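PDB 4X7R: TarM from Staphylococcus aureus subsp. aureus 21178, which belongs to the glycosyltransferase group 1 family of the GT-B clan, with two Rossmann-like domains that meet around a cleft holding uridine-5'-diphosphate in the model. Local coordinates for residues 250-255 / 424-429; 329-334 / 401-406; 397-402 / 420-425. The protein carries 1 engineered substitution. One frame throughout, in Å; residues are numbered along the deposited sequence.

Contact 1 of 3, residues 250-255 / 424-429; sequences VNHHEN and IKYGPS. With 3YW ((2S)-2,3-dihydroxypropyl 2-acetamido-2-deoxy-alpha-D-glucopyranoside), chain F.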
loop_
_atom_site.group_PDB
_atom_site.type_symbol
_atom_site.label_atom_id
_atom_site.label_comp_id
_atom_site.label_asym_id
_atom_site.label_seq_id
_atom_site.Cartn_x
_atom_site.Cartn_y
_atom_site.Cartn_z
ATOM N N VAL A 250 -1.195 12.404 -0.218
ATOM C CA VAL A 250 0.135 12.902 -0.620
ATOM C C VAL A 250 0.140 14.396 -0.959
ATOM O O VAL A 250 -0.907 15.000 -1.175
ATOM C CB VAL A 250 0.660 12.076 -1.848
ATOM C CG1 VAL A 250 0.740 10.568 -1.548
ATOM C CG2 VAL A 250 -0.228 12.297 -3.079
ATOM N N ASN A 251 1.332 14.946 -1.120
ATOM C CA ASN A 251 1.489 16.279 -1.654
ATOM C C ASN A 251 1.015 16.140 -3.133
ATOM O O ASN A 251 1.477 15.244 -3.856
ATOM C CB ASN A 251 2.962 16.727 -1.556
ATOM C CG ASN A 251 3.202 18.150 -1.999
ATOM O OD1 ASN A 251 2.551 18.645 -2.920
ATOM N ND2 ASN A 251 4.155 18.842 -1.371
ATOM N N HIS A 252 0.024 16.967 -3.534
ATOM C CA HIS A 252 -0.605 16.915 -4.852
ATOM C C HIS A 252 0.305 17.421 -5.993
ATOM O O HIS A 252 -0.041 17.271 -7.165
ATOM C CB HIS A 252 -1.940 17.654 -4.828
ATOM C CG HIS A 252 -1.781 19.112 -4.503
ATOM N ND1 HIS A 252 -1.273 19.529 -3.272
ATOM C CD2 HIS A 252 -2.048 20.200 -5.261
ATOM C CE1 HIS A 252 -1.230 20.851 -3.339
ATOM N NE2 HIS A 252 -1.691 21.300 -4.517
ATOM N N HIS A 253 1.452 18.015 -5.673
ATOM C CA HIS A 253 2.362 18.433 -6.733
ATOM C C HIS A 253 3.165 17.210 -7.175
ATOM O O HIS A 253 3.390 16.280 -6.373
ATOM C CB HIS A 253 3.354 19.505 -6.260
ATOM C CG HIS A 253 2.723 20.774 -5.806
ATOM N ND1 HIS A 253 2.311 20.946 -4.479
ATOM C CD2 HIS A 253 2.547 21.937 -6.475
ATOM C CE1 HIS A 253 1.856 22.189 -4.398
ATOM N NE2 HIS A 253 1.979 22.828 -5.571
ATOM N N GLU A 254 3.618 17.225 -8.440
ATOM C CA GLU A 254 4.477 16.177 -8.976
ATOM C C GLU A 254 5.816 16.209 -8.232
ATOM O O GLU A 254 6.370 17.287 -7.961
ATOM C CB GLU A 254 4.705 16.357 -10.489
ATOM C CG GLU A 254 3.624 15.716 -11.340
ATOM C CD GLU A 254 3.769 14.237 -11.637
ATOM O OE1 GLU A 254 3.935 13.433 -10.692
ATOM O OE2 GLU A 254 3.663 13.876 -12.830
ATOM N N ASN A 255 6.273 15.021 -7.833
ATOM C CA ASN A 255 7.529 14.811 -7.121
ATOM C C ASN A 255 8.657 15.031 -8.077
ATOM O O ASN A 255 8.501 14.737 -9.263
ATOM C CB ASN A 255 7.604 13.384 -6.585
ATOM C CG ASN A 255 6.443 13.015 -5.689
ATOM O OD1 ASN A 255 5.947 13.822 -4.890
ATOM N ND2 ASN A 255 6.019 11.769 -5.777
ATOM N N ILE A 424 9.363 20.423 5.086
ATOM C CA ILE A 424 8.785 20.258 3.743
ATOM C C ILE A 424 7.230 20.249 3.787
ATOM O O ILE A 424 6.633 20.064 4.848
ATOM C CB ILE A 424 9.363 18.946 3.075
ATOM C CG1 ILE A 424 9.123 17.664 3.924
ATOM C CG2 ILE A 424 10.851 19.071 2.745
ATOM C CD1 ILE A 424 7.855 16.956 3.722
ATOM N N LYS A 425 6.591 20.388 2.624
ATOM C CA LYS A 425 5.138 20.298 2.486
ATOM C C LYS A 425 4.800 18.799 2.243
ATOM O O LYS A 425 5.308 18.203 1.299
ATOM C CB LYS A 425 4.633 21.172 1.313
ATOM C CG LYS A 425 4.578 22.692 1.621
ATOM C CD LYS A 425 3.918 23.452 0.439
ATOM C CE LYS A 425 3.709 24.935 0.673
ATOM N NZ LYS A 425 2.641 25.264 1.650
ATOM N N TYR A 426 3.929 18.174 3.059
ATOM C CA TYR A 426 3.210 18.728 4.203
ATOM C C TYR A 426 3.380 17.833 5.403
ATOM O O TYR A 426 3.558 16.621 5.248
ATOM C CB TYR A 426 1.717 18.763 3.862
ATOM C CG TYR A 426 1.400 19.628 2.672
ATOM C CD1 TYR A 426 1.311 21.014 2.798
ATOM C CD2 TYR A 426 1.205 19.068 1.410
ATOM C CE1 TYR A 426 1.040 21.818 1.699
ATOM C CE2 TYR A 426 0.921 19.867 0.299
ATOM C CZ TYR A 426 0.849 21.245 0.450
ATOM O OH TYR A 426 0.561 22.056 -0.619
ATOM N N GLY A 427 3.259 18.419 6.588
ATOM C CA GLY A 427 3.272 17.651 7.816
ATOM C C GLY A 427 4.225 18.083 8.901
ATOM O O GLY A 427 3.747 18.443 9.978
ATOM N N PRO A 428 5.573 17.978 8.711
ATOM C CA PRO A 428 6.495 18.242 9.832
ATOM C C PRO A 428 6.256 19.477 10.684
ATOM O O PRO A 428 6.199 19.336 11.897
ATOM C CB PRO A 428 7.882 18.203 9.179
ATOM C CG PRO A 428 7.714 17.285 8.047
ATOM C CD PRO A 428 6.317 17.505 7.522
ATOM N N SER A 429 6.040 20.655 10.071
ATOM C CA SER A 429 5.838 21.917 10.832
ATOM C C SER A 429 4.497 21.984 11.560
ATOM O O SER A 429 4.309 22.853 12.395
ATOM C CB SER A 429 6.058 23.142 9.945
ATOM O OG SER A 429 5.161 23.098 8.849
HETATM O O3A 3YW F . 0.727 7.019 -2.873
HETATM C C4A 3YW F . 0.467 6.790 0.858
HETATM C C5A 3YW F . 1.103 6.941 -0.502
HETATM O O5 3YW F . -0.381 8.497 3.272
HETATM C C6A 3YW F . 0.080 6.962 -1.611
HETATM C C5 3YW F . -0.002 8.573 4.653
HETATM C C6 3YW F . -1.247 8.277 5.456
HETATM C C4 3YW F . 0.615 9.945 4.913
HETATM O O6 3YW F . -2.292 9.196 5.174
HETATM C C3 3YW F . 1.921 10.038 4.130
HETATM O O4 3YW F . 0.896 10.101 6.300
HETATM O O3 3YW F . 2.548 11.309 4.302
HETATM O O7 3YW F . 3.031 11.317 0.776
HETATM C C7 3YW F . 3.581 10.291 1.164
HETATM C C8 3YW F . 4.963 9.914 0.722
HETATM N N2 3YW F . 2.988 9.448 2.011
HETATM C C2 3YW F . 1.711 9.726 2.648
HETATM C C1 3YW F . 0.689 8.617 2.339
HETATM O O1 3YW F . 1.217 7.393 1.915
HETATM O O2 3YW F . 2.016 5.863 -0.707
#
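Tyr426 OH lies at the edges of two imidazole rings, near the plane of each: His252 CE1 is 3.5 Å from Tyr426 OH, and His253 CE1 is somewhat farther off. The histidines overlap in turn, with His253 ND1 over one face of the His252 ring, displaced toward its rim, and the ring of Phe262 meets those of both His252 (planes about 10° apart) and His253. One face of the Tyr426 ring is covered by Lys425 CB, 3.5 Å above the plane of Tyr426 and over its centre; the peptide bond joining these two residues is cis. The amide of Asn251 lies obliquely to the Tyr426 ring, the two planes 40° apart, with Asn251 CG 3.7 Å from Tyr426 CE2.

Asn251 shows how one amide can serve two loops. CG lies anti to the backbone N (chi1 -176°), which carries the amide toward 424-429, and chi2 then turns the oxygen back. There Asn251 OD1 accepts from His253 N at 3.0 Å, an Asx turn, and from His253 ND1 at 2.8 Å, the latter in the carbonyl plane on a lone pair. The nitrogen faces the other way: Asn251 ND2 donates to Lys425 O at 3.0 Å, from well above the carbonyl plane of Lys425. That bond spans the two Rossmann-like domains of the GT-B fold, since 250-255 follows strand 243-247 of one and 424-429 follows strand 419-422 of the other. Asp289 takes both the Tyr426 hydroxyl and the Lys425 ammonium, while Gln293 and Gln286 hold the His252 ring nitrogens. Val250, whose side chain sets off away from 424-429, brings CG1 to 3.3 Å from O7 of 3YW.

Contact 2 of 3, residues 329-334 / 401-406; sequences PTKRID and QYEGQG. With 3YW ((2S)-2,3-dihydroxypropyl 2-acetamido-2-deoxy-alpha-D-glucopyranoside), chain F; UDP (uridine-5'-diphosphate), chain E.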
loop_
_atom_site.group_PDB
_atom_site.type_symbol
_atom_site.label_atom_id
_atom_site.label_comp_id
_atom_site.label_asym_id
_atom_site.label_seq_id
_atom_site.Cartn_x
_atom_site.Cartn_y
_atom_site.Cartn_z
ATOM N N PRO A 329 11.987 6.633 -3.647
ATOM C CA PRO A 329 12.710 7.883 -3.944
ATOM C C PRO A 329 12.322 9.141 -3.168
ATOM O O PRO A 329 13.213 9.902 -2.819
ATOM C CB PRO A 329 12.480 8.063 -5.446
ATOM C CG PRO A 329 12.352 6.679 -5.963
ATOM C CD PRO A 329 11.580 5.950 -4.901
ATOM N N THR A 330 11.022 9.367 -2.883
ATOM C CA THR A 330 10.576 10.585 -2.173
ATOM C C THR A 330 11.091 10.718 -0.744
ATOM O O THR A 330 11.187 11.828 -0.225
ATOM C CB THR A 330 9.077 10.795 -2.282
ATOM O OG1 THR A 330 8.440 9.690 -1.673
ATOM C CG2 THR A 330 8.605 10.959 -3.707
ATOM N N LYS A 331 11.457 9.578 -0.124
ATOM C CA LYS A 331 11.988 9.506 1.237
ATOM C C LYS A 331 13.430 9.983 1.301
ATOM O O LYS A 331 13.922 10.301 2.388
ATOM C CB LYS A 331 11.826 8.089 1.821
ATOM C CG LYS A 331 10.383 7.569 1.831
ATOM C CD LYS A 331 9.469 8.287 2.825
ATOM C CE LYS A 331 8.044 7.865 2.585
ATOM N NZ LYS A 331 7.096 8.582 3.478
ATOM N N ARG A 332 14.098 10.083 0.125
ATOM C CA ARG A 332 15.481 10.557 -0.025
ATOM C C ARG A 332 16.436 9.951 0.997
ATOM O O ARG A 332 17.136 10.675 1.707
ATOM C CB ARG A 332 15.569 12.103 -0.050
ATOM C CG ARG A 332 14.952 12.754 -1.289
ATOM C CD ARG A 332 15.550 12.319 -2.635
ATOM N NE ARG A 332 16.995 12.554 -2.735
ATOM C CZ ARG A 332 17.543 13.692 -3.138
ATOM N NH1 ARG A 332 16.779 14.727 -3.460
ATOM N NH2 ARG A 332 18.861 13.810 -3.209
ATOM N N ILE A 333 16.436 8.604 1.083
ATOM C CA ILE A 333 17.305 7.842 1.986
ATOM C C ILE A 333 18.774 8.042 1.561
ATOM O O ILE A 333 19.668 7.948 2.401
ATOM C CB ILE A 333 16.836 6.362 2.136
ATOM C CG1 ILE A 333 15.364 6.326 2.630
ATOM C CG2 ILE A 333 17.732 5.576 3.112
ATOM C CD1 ILE A 333 14.557 5.146 2.245
ATOM N N ASP A 334 19.001 8.446 0.283
ATOM C CA ASP A 334 20.329 8.793 -0.251
ATOM C C ASP A 334 20.859 9.999 0.507
ATOM O O ASP A 334 22.036 10.014 0.843
ATOM C CB ASP A 334 20.288 9.052 -1.772
ATOM C CG ASP A 334 19.367 10.176 -2.226
ATOM O OD1 ASP A 334 18.134 10.048 -2.040
ATOM O OD2 ASP A 334 19.872 11.148 -2.829
ATOM N N GLN A 401 11.214 14.458 1.066
ATOM C CA GLN A 401 10.986 15.715 0.350
ATOM C C GLN A 401 9.507 16.001 0.147
ATOM O O GLN A 401 9.153 17.143 -0.158
ATOM C CB GLN A 401 11.726 15.728 -1.005
ATOM C CG GLN A 401 13.252 15.815 -0.885
ATOM C CD GLN A 401 13.813 17.201 -0.750
ATOM O OE1 GLN A 401 13.177 18.204 -1.088
ATOM N NE2 GLN A 401 15.063 17.278 -0.319
ATOM N N TYR A 402 8.652 14.965 0.226
ATOM C CA TYR A 402 7.216 15.153 0.027
ATOM C C TYR A 402 6.414 14.243 0.967
ATOM O O TYR A 402 6.697 13.045 1.056
ATOM C CB TYR A 402 6.793 14.876 -1.442
ATOM C CG TYR A 402 7.705 15.469 -2.501
ATOM C CD1 TYR A 402 7.504 16.764 -2.979
ATOM C CD2 TYR A 402 8.767 14.738 -3.027
ATOM C CE1 TYR A 402 8.343 17.317 -3.951
ATOM C CE2 TYR A 402 9.627 15.290 -3.979
ATOM C CZ TYR A 402 9.404 16.575 -4.444
ATOM O OH TYR A 402 10.249 17.117 -5.377
ATOM N N GLU A 403 5.398 14.802 1.636
ATOM C CA GLU A 403 4.498 14.040 2.493
ATOM C C GLU A 403 3.103 14.656 2.426
ATOM O O GLU A 403 2.941 15.839 2.089
ATOM C CB GLU A 403 4.970 14.023 3.979
ATOM C CG GLU A 403 6.283 13.324 4.299
ATOM C CD GLU A 403 6.314 11.827 4.048
ATOM O OE1 GLU A 403 5.233 11.197 3.994
ATOM O OE2 GLU A 403 7.432 11.283 3.898
ATOM N N GLY A 404 2.132 13.855 2.813
ATOM C CA GLY A 404 0.764 14.278 3.043
ATOM C C GLY A 404 0.675 14.672 4.501
ATOM O O GLY A 404 0.036 15.668 4.856
ATOM N N GLN A 405 1.365 13.906 5.359
ATOM C CA GLN A 405 1.420 14.164 6.816
ATOM C C GLN A 405 2.671 13.554 7.462
ATOM O O GLN A 405 3.445 14.279 8.062
ATOM C CB GLN A 405 0.138 13.679 7.527
ATOM C CG GLN A 405 0.067 14.122 8.979
ATOM C CD GLN A 405 -1.275 13.855 9.615
ATOM O OE1 GLN A 405 -1.937 12.850 9.349
ATOM N NE2 GLN A 405 -1.694 14.755 10.494
ATOM N N GLY A 406 2.805 12.219 7.405
ATOM C CA GLY A 406 3.979 11.538 7.958
ATOM C C GLY A 406 3.732 10.795 9.246
ATOM O O GLY A 406 4.138 11.236 10.319
HETATM O O3A 3YW F . 0.727 7.019 -2.873
HETATM C C4A 3YW F . 0.467 6.790 0.858
HETATM C C5A 3YW F . 1.103 6.941 -0.502
HETATM O O5 3YW F . -0.381 8.497 3.272
HETATM C C6A 3YW F . 0.080 6.962 -1.611
HETATM C C5 3YW F . -0.002 8.573 4.653
HETATM C C6 3YW F . -1.247 8.277 5.456
HETATM C C4 3YW F . 0.615 9.945 4.913
HETATM O O6 3YW F . -2.292 9.196 5.174
HETATM C C3 3YW F . 1.921 10.038 4.130
HETATM O O4 3YW F . 0.896 10.101 6.300
HETATM O O3 3YW F . 2.548 11.309 4.302
HETATM O O7 3YW F . 3.031 11.317 0.776
HETATM C C7 3YW F . 3.581 10.291 1.164
HETATM C C8 3YW F . 4.963 9.914 0.722
HETATM N N2 3YW F . 2.988 9.448 2.011
HETATM C C2 3YW F . 1.711 9.726 2.648
HETATM C C1 3YW F . 0.689 8.617 2.339
HETATM O O1 3YW F . 1.217 7.393 1.915
HETATM O O2 3YW F . 2.016 5.863 -0.707
HETATM N N1 UDP E . 5.957 0.810 8.252
HETATM C C2 UDP E . 6.073 -0.345 9.005
HETATM N N3 UDP E . 7.253 -1.031 8.842
HETATM C C4 UDP E . 8.298 -0.704 8.005
HETATM C C5 UDP E . 8.088 0.482 7.214
HETATM C C6 UDP E . 6.951 1.189 7.359
HETATM O O2 UDP E . 5.197 -0.738 9.764
HETATM O O4 UDP E . 9.324 -1.410 8.004
HETATM C "C1'" UDP E . 4.789 1.679 8.544
HETATM C "C2'" UDP E . 5.059 2.755 9.592
HETATM O "O2'" UDP E . 4.870 2.249 10.903
HETATM C "C3'" UDP E . 4.003 3.801 9.229
HETATM C "C4'" UDP E . 3.895 3.669 7.713
HETATM O "O4'" UDP E . 4.418 2.364 7.368
HETATM O "O3'" UDP E . 2.739 3.676 9.882
HETATM C "C5'" UDP E . 4.613 4.739 6.933
HETATM O "O5'" UDP E . 3.820 5.941 7.054
HETATM P PA UDP E . 4.227 7.388 6.494
HETATM O O1A UDP E . 3.036 8.266 6.529
HETATM O O2A UDP E . 5.357 7.952 7.371
HETATM O O3A UDP E . 4.738 7.218 5.027
HETATM P PB UDP E . 4.120 6.505 3.729
HETATM O O1B UDP E . 2.625 6.691 3.710
HETATM O O2B UDP E . 4.448 5.008 3.737
HETATM O O3B UDP E . 4.696 7.162 2.490
HETATM O O HOH W 1 8.035 10.678 0.715
#
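A partly buried contact, held mainly by a salt bridge, joins Lys331 to Glu403 at the ligand site of the C-terminal Rossmann-like domain of this GT-B protein. Segment 329-334 leads into helix 333-346; the loop segment 401-406 lies between strand 395-398 and helix 407-414. Lys331 NZ meets Glu403 OE2 at 2.8 Å, on the syn lone pair of that oxygen, in a salt bridge whose two side chains cross at about a right angle. The same Lys331 NZ donates to O3A and O3B of UDP, so one ammonium bridges diphosphate and carboxylate. Ser400 gives Glu403 OE2 a further donor, while Glu403 OE1 accepts from O3 of 3YW at 2.7 Å. That hydroxyl oxygen also receives Gly404 N and Gln405 N, and Gly406 N donates to O4.

Away from the ligands, Gln401 N donates to Thr330 O at 2.9 Å. Arg332 CG packs on Gln401 CG at 3.5 Å; the bent chain of Arg332 lets NE and NH2 grip both oxygens of Asp334 side-on. Thr330 CG2 rests 3.8 Å from Tyr402 CD2, and Thr330 OG1 reaches a water at 2.6 Å that donates to Tyr402 O.

Contact 3 of 3, residues 397-402 / 420-425; sequences VSTSQY and VAFDIK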
loop_
_atom_site.group_PDB
_atom_site.type_symbol
_atom_site.label_atom_id
_atom_site.label_comp_id
_atom_site.label_asym_id
_atom_site.label_seq_id
_atom_site.Cartn_x
_atom_site.Cartn_y
_atom_site.Cartn_z
ATOM N N VAL A 397 14.888 10.310 12.270
ATOM C CA VAL A 397 15.260 11.263 11.247
ATOM C C VAL A 397 14.334 11.161 10.023
ATOM O O VAL A 397 13.838 10.069 9.707
ATOM C CB VAL A 397 16.763 11.070 10.919
ATOM C CG1 VAL A 397 17.022 9.717 10.260
ATOM C CG2 VAL A 397 17.305 12.206 10.083
ATOM N N SER A 398 14.081 12.313 9.358
ATOM C CA SER A 398 13.302 12.373 8.123
ATOM C C SER A 398 13.987 13.280 7.116
ATOM O O SER A 398 14.159 14.470 7.378
ATOM C CB SER A 398 11.877 12.851 8.373
ATOM O OG SER A 398 11.192 12.940 7.132
ATOM N N THR A 399 14.404 12.699 5.980
ATOM C CA THR A 399 15.021 13.418 4.858
ATOM C C THR A 399 14.003 13.507 3.719
ATOM O O THR A 399 14.326 14.003 2.649
ATOM C CB THR A 399 16.343 12.744 4.391
ATOM O OG1 THR A 399 16.136 11.335 4.251
ATOM C CG2 THR A 399 17.490 13.013 5.327
ATOM N N SER A 400 12.777 13.043 3.962
ATOM C CA SER A 400 11.685 13.029 2.979
ATOM C C SER A 400 11.438 14.412 2.382
ATOM O O SER A 400 11.489 15.413 3.101
ATOM C CB SER A 400 10.409 12.479 3.600
ATOM O OG SER A 400 9.443 12.276 2.584
ATOM N N GLN A 401 11.214 14.458 1.066
ATOM C CA GLN A 401 10.986 15.715 0.350
ATOM C C GLN A 401 9.507 16.001 0.147
ATOM O O GLN A 401 9.153 17.143 -0.158
ATOM C CB GLN A 401 11.726 15.728 -1.005
ATOM C CG GLN A 401 13.252 15.815 -0.885
ATOM C CD GLN A 401 13.813 17.201 -0.750
ATOM O OE1 GLN A 401 13.177 18.204 -1.088
ATOM N NE2 GLN A 401 15.063 17.278 -0.319
ATOM N N TYR A 402 8.652 14.965 0.226
ATOM C CA TYR A 402 7.216 15.153 0.027
ATOM C C TYR A 402 6.414 14.243 0.967
ATOM O O TYR A 402 6.697 13.045 1.056
ATOM C CB TYR A 402 6.793 14.876 -1.442
ATOM C CG TYR A 402 7.705 15.469 -2.501
ATOM C CD1 TYR A 402 7.504 16.764 -2.979
ATOM C CD2 TYR A 402 8.767 14.738 -3.027
ATOM C CE1 TYR A 402 8.343 17.317 -3.951
ATOM C CE2 TYR A 402 9.627 15.290 -3.979
ATOM C CZ TYR A 402 9.404 16.575 -4.444
ATOM O OH TYR A 402 10.249 17.117 -5.377
ATOM N N VAL A 420 14.164 14.791 13.785
ATOM C CA VAL A 420 15.013 15.742 13.069
ATOM C C VAL A 420 14.553 15.559 11.583
ATOM O O VAL A 420 14.765 14.509 10.976
ATOM C CB VAL A 420 16.529 15.532 13.313
ATOM C CG1 VAL A 420 17.343 16.621 12.619
ATOM C CG2 VAL A 420 16.843 15.534 14.814
ATOM N N ALA A 421 13.790 16.529 11.073
ATOM C CA ALA A 421 13.174 16.452 9.767
ATOM C C ALA A 421 13.390 17.671 8.897
ATOM O O ALA A 421 13.436 18.791 9.403
ATOM C CB ALA A 421 11.680 16.224 9.935
ATOM N N PHE A 422 13.448 17.457 7.562
ATOM C CA PHE A 422 13.497 18.569 6.625
ATOM C C PHE A 422 12.113 19.240 6.664
ATOM O O PHE A 422 11.105 18.527 6.650
ATOM C CB PHE A 422 13.845 18.095 5.196
ATOM C CG PHE A 422 15.298 17.744 4.934
ATOM C CD1 PHE A 422 16.325 18.418 5.585
ATOM C CD2 PHE A 422 15.637 16.770 4.002
ATOM C CE1 PHE A 422 17.669 18.113 5.321
ATOM C CE2 PHE A 422 16.983 16.463 3.737
ATOM C CZ PHE A 422 17.990 17.141 4.394
ATOM N N ASP A 423 12.065 20.588 6.805
ATOM C CA ASP A 423 10.813 21.349 6.840
ATOM C C ASP A 423 10.239 21.386 5.413
ATOM O O ASP A 423 10.619 22.243 4.615
ATOM C CB ASP A 423 11.030 22.786 7.398
ATOM C CG ASP A 423 9.726 23.506 7.751
ATOM O OD1 ASP A 423 8.642 23.026 7.338
ATOM O OD2 ASP A 423 9.786 24.546 8.429
ATOM N N ILE A 424 9.363 20.423 5.086
ATOM C CA ILE A 424 8.785 20.258 3.743
ATOM C C ILE A 424 7.230 20.249 3.787
ATOM O O ILE A 424 6.633 20.064 4.848
ATOM C CB ILE A 424 9.363 18.946 3.075
ATOM C CG1 ILE A 424 9.123 17.664 3.924
ATOM C CG2 ILE A 424 10.851 19.071 2.745
ATOM C CD1 ILE A 424 7.855 16.956 3.722
ATOM N N LYS A 425 6.591 20.388 2.624
ATOM C CA LYS A 425 5.138 20.298 2.486
ATOM C C LYS A 425 4.800 18.799 2.243
ATOM O O LYS A 425 5.308 18.203 1.299
ATOM C CB LYS A 425 4.633 21.172 1.313
ATOM C CG LYS A 425 4.578 22.692 1.621
ATOM C CD LYS A 425 3.918 23.452 0.439
ATOM C CE LYS A 425 3.709 24.935 0.673
ATOM N NZ LYS A 425 2.641 25.264 1.650
HETATM O O HOH W 2 11.156 15.571 6.092
#
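Segments 397-402 and 420-425 run parallel, their end-to-end directions only 7° apart, and are paired as strands at their first residues. Val397 bridges to Val420 and Ser398 to Ala421. Ser398 bonds to the residues flanking Ala421, as in regular parallel pairing: Ser398 N donates to Val420 O at 2.8 Å, and Ser398 O accepts from Phe422 N at 3.1 Å. CA-H...O contacts fill in beside these bonds, from Val397 CA to Val420 O and from Ala421 CA to Ser398 O. Farther on, the segments stay alongside each other without strand pairing, meeting through side chains and a water.

On one face of the sheet, Ser398 CB touches Ala421 CB at 3.7 Å; on the other lie Val397 and Val420, where Met449 of helix 446-457 packs on both. With CG anti to the carbonyl carbon (chi1 -76°), the Phe422 ring swings toward segment 397-402 and presents its edge to backbone oxygens, Phe422 CD2 coming 3.3 Å from Thr399 O. Thr399 crosses the ring obliquely, its CB and CG2 both near Phe422 CE2, while its hydroxyl is held by backbone oxygens of Lys331 and Arg332. Farther along, Ile424 lies against the backbone of the other loop: Ile424 CG1 is 3.4 Å from Ser400 O, and Ile424 CB is 3.7 Å from Gln401 O. A water lies 2.8 Å from Ser398 OG and can donate to Ser400 O or Phe422 O.

Strand 395-398, helix 407-414 and strand 419-422 form the beta-alpha-beta crossover of a Rossmann-like sheet, and the loop leaving its first strand carries Tyr402 to the 3YW pocket, where ligands are expected in such a fold: at the carboxyl ends of parallel strands.

In the fold
From the N terminus, the chain builds the seven-stranded parallel domain, interrupted by the antiparallel sheet 99-200, and its loop 250-255 opens contact 1. That contact closes only at 424-429 of the six-stranded domain, so it ties the two domains together over 168 intervening residues. Contact 2 is nested within this long loop, linking the start of helix 333-346 to the loop after strand 395-398. Contact 3 begins on strand 395-398, where contact 2 ends, sharing Gln401 and Tyr402 with it, and finishes on the segment where contact 1 also ends, sharing Ile424 and Lys425. A probable hydrogen bond from Tyr426 N to Glu403 O joins contacts 1 and 2, and both border 3YW.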